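Local structure of beta-fructofuranosidase (Arthrobacter, 3WPU) at residues F241-D246 with V262-S267. The protein belongs to the levansucrase/invertase family of the beta-fructosidase clan, whose members are built round a five-bladed beta-propeller. Sequence-based numbering, arbitrary orientation.
Sequences FFNFRD and VFEGNS
Arg245 and Glu264 face each other across an antiparallel, hydrogen-bonded pair, which places both side chains on one side of the sheet, where they lie side by side and form a buried salt bridge. Arg245 N gives a bond to Glu264 O (3.0 Å), and Glu264 N returns one to Arg245 O (2.8 Å), although that bond is bent. Glu264 is fully extended, with CG anti to the backbone N (chi1 177°), which carries OE1 over one face of the guanidinium, offset toward the rim, with the two planes 66° apart. Glu264 OE1 lies 3.0 Å off the guanidinium plane and 3.3 Å from Arg245 NE; no N-H points at it, and the attraction is one of charge alone. Asp246 completes a three-residue salt-bridge network, its OD2 3.8 Å from Glu264 OE1; Asp246 OD2 also accepts a bond from Arg339 N, and Arg245 NH2 has a second salt bridge, to Glu338. Arg245 and Asp246 open the family's Arg-Asp-Pro motif, and Asp246 OD1 hydrogen-bonds a bound glycerol, consistent with a pocket at this end of the hairpin.

A side chain and a water join the segments next: Asn266 OD1 takes the N-H of Asn243 (3.1 Å) from above its carbonyl plane, while a water bridges Asn243 O and Asn266 N. On the other face, the rings of Phe244 and Phe263 meet obliquely, planes 55° apart, through their CE1 atoms (3.7 Å).

The pairing forms one end of the hairpin of strands 245-250 and 260-266. Strand 305-313 flanks 260-266 on its other edge, and Ile200 of strand 197-210 packs against both phenylalanines.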
loop_
_atom_site.group_PDB
_atom_site.type_symbol
_atom_site.label_atom_id
_atom_site.label_comp_id
_atom_site.label_asym_id
_atom_site.label_seq_id
_atom_site.Cartn_x
_atom_site.Cartn_y
_atom_site.Cartn_z
ATOM N N PHE A 241 -1.455 -15.985 -14.564
ATOM C CA PHE A 241 -2.000 -15.161 -13.490
ATOM C C PHE A 241 -0.908 -14.574 -12.623
ATOM O O PHE A 241 -1.115 -14.305 -11.429
ATOM C CB PHE A 241 -2.970 -15.982 -12.668
ATOM C CG PHE A 241 -4.126 -16.491 -13.475
ATOM C CD1 PHE A 241 -5.030 -15.601 -14.043
ATOM C CD2 PHE A 241 -4.287 -17.849 -13.713
ATOM C CE1 PHE A 241 -6.093 -16.055 -14.816
ATOM C CE2 PHE A 241 -5.352 -18.315 -14.478
ATOM C CZ PHE A 241 -6.251 -17.413 -15.031
ATOM N N PHE A 242 0.232 -14.299 -13.250
ATOM C CA PHE A 242 1.322 -13.589 -12.603
ATOM C C PHE A 242 0.882 -12.257 -12.020
ATOM O O PHE A 242 -0.039 -11.634 -12.529
ATOM C CB PHE A 242 2.485 -13.348 -13.584
ATOM C CG PHE A 242 2.244 -12.256 -14.612
ATOM C CD1 PHE A 242 3.023 -11.103 -14.594
ATOM C CD2 PHE A 242 1.286 -12.386 -15.625
ATOM C CE1 PHE A 242 2.860 -10.126 -15.553
ATOM C CE2 PHE A 242 1.097 -11.391 -16.574
ATOM C CZ PHE A 242 1.891 -10.257 -16.546
ATOM N N ASN A 243 1.562 -11.841 -10.952
ATOM C CA ASN A 243 1.359 -10.562 -10.293
ATOM C C ASN A 243 2.441 -9.579 -10.680
ATOM O O ASN A 243 3.608 -9.938 -10.719
ATOM C CB ASN A 243 1.393 -10.776 -8.779
ATOM C CG ASN A 243 0.360 -11.787 -8.323
ATOM O OD1 ASN A 243 0.679 -12.866 -7.807
ATOM N ND2 ASN A 243 -0.871 -11.433 -8.501
ATOM N N PHE A 244 2.044 -8.340 -10.935
ATOM C CA PHE A 244 3.002 -7.274 -11.329
ATOM C C PHE A 244 2.255 -5.967 -11.218
ATOM O O PHE A 244 1.408 -5.663 -12.051
ATOM C CB PHE A 244 3.558 -7.483 -12.743
ATOM C CG PHE A 244 4.672 -6.527 -13.085
ATOM C CD1 PHE A 244 5.978 -6.809 -12.733
ATOM C CD2 PHE A 244 4.396 -5.354 -13.766
ATOM C CE1 PHE A 244 6.986 -5.892 -13.015
ATOM C CE2 PHE A 244 5.399 -4.460 -14.074
ATOM C CZ PHE A 244 6.695 -4.737 -13.697
ATOM N N ARG A 245 2.461 -5.255 -10.126
ATOM C CA ARG A 245 1.669 -4.057 -9.843
ATOM C C ARG A 245 2.165 -3.275 -8.648
ATOM O O ARG A 245 3.091 -3.712 -7.952
ATOM C CB ARG A 245 0.181 -4.465 -9.606
ATOM C CG ARG A 245 -0.055 -5.455 -8.485
ATOM C CD ARG A 245 -1.562 -5.709 -8.354
ATOM N NE ARG A 245 -1.867 -6.748 -7.390
ATOM C CZ ARG A 245 -1.846 -8.054 -7.613
ATOM N NH1 ARG A 245 -1.572 -8.554 -8.811
ATOM N NH2 ARG A 245 -2.168 -8.885 -6.630
ATOM N N ASP A 246 1.542 -2.113 -8.448
ATOM C CA ASP A 246 1.590 -1.305 -7.223
ATOM C C ASP A 246 2.940 -0.559 -7.025
ATOM O O ASP A 246 3.609 -0.801 -6.020
ATOM C CB ASP A 246 1.347 -2.142 -5.971
ATOM C CG ASP A 246 0.013 -2.908 -5.983
ATOM O OD1 ASP A 246 -0.860 -2.586 -6.805
ATOM O OD2 ASP A 246 -0.098 -3.917 -5.203
ATOM N N VAL A 262 9.564 0.421 -5.435
ATOM C CA VAL A 262 9.226 -0.956 -5.159
ATOM C C VAL A 262 7.846 -1.252 -5.709
ATOM O O VAL A 262 7.041 -0.348 -5.967
ATOM C CB VAL A 262 9.331 -1.355 -3.655
ATOM C CG1 VAL A 262 10.789 -1.304 -3.196
ATOM C CG2 VAL A 262 8.490 -0.477 -2.769
ATOM N N PHE A 263 7.637 -2.531 -5.966
ATOM C CA PHE A 263 6.393 -2.999 -6.544
ATOM C C PHE A 263 6.264 -4.489 -6.261
ATOM O O PHE A 263 7.220 -5.143 -5.873
ATOM C CB PHE A 263 6.377 -2.742 -8.064
ATOM C CG PHE A 263 7.585 -3.278 -8.772
ATOM C CD1 PHE A 263 7.597 -4.570 -9.265
ATOM C CD2 PHE A 263 8.710 -2.505 -8.911
ATOM C CE1 PHE A 263 8.709 -5.094 -9.871
ATOM C CE2 PHE A 263 9.840 -3.028 -9.520
ATOM C CZ PHE A 263 9.834 -4.312 -10.008
ATOM N N GLU A 264 5.041 -5.004 -6.371
ATOM C CA GLU A 264 4.799 -6.427 -6.295
ATOM C C GLU A 264 5.120 -7.149 -7.593
ATOM O O GLU A 264 4.692 -6.729 -8.666
ATOM C CB GLU A 264 3.311 -6.704 -5.959
ATOM C CG GLU A 264 3.013 -8.193 -5.939
ATOM C CD GLU A 264 1.556 -8.520 -5.661
ATOM O OE1 GLU A 264 0.739 -7.598 -5.636
ATOM O OE2 GLU A 264 1.256 -9.724 -5.498
ATOM N N GLY A 265 5.839 -8.257 -7.482
ATOM C CA GLY A 265 6.026 -9.203 -8.575
ATOM C C GLY A 265 5.836 -10.636 -8.119
ATOM O O GLY A 265 5.368 -10.892 -6.987
ATOM N N ASN A 266 6.170 -11.581 -9.003
ATOM C CA ASN A 266 6.433 -12.950 -8.594
ATOM C C ASN A 266 7.847 -13.307 -9.010
ATOM O O ASN A 266 8.391 -12.740 -9.954
ATOM C CB ASN A 266 5.497 -13.961 -9.262
ATOM C CG ASN A 266 4.045 -13.873 -8.783
ATOM O OD1 ASN A 266 3.136 -14.086 -9.563
ATOM N ND2 ASN A 266 3.832 -13.611 -7.543
ATOM N N SER A 267 8.433 -14.263 -8.303
ATOM C CA SER A 267 9.719 -14.808 -8.702
ATOM C C SER A 267 9.601 -15.379 -10.116
ATOM O O SER A 267 8.611 -15.992 -10.488
ATOM C CB SER A 267 10.150 -15.885 -7.714
ATOM O OG SER A 267 10.319 -15.339 -6.424
HETATM O O HOH W 1 6.115 -10.476 -11.841
#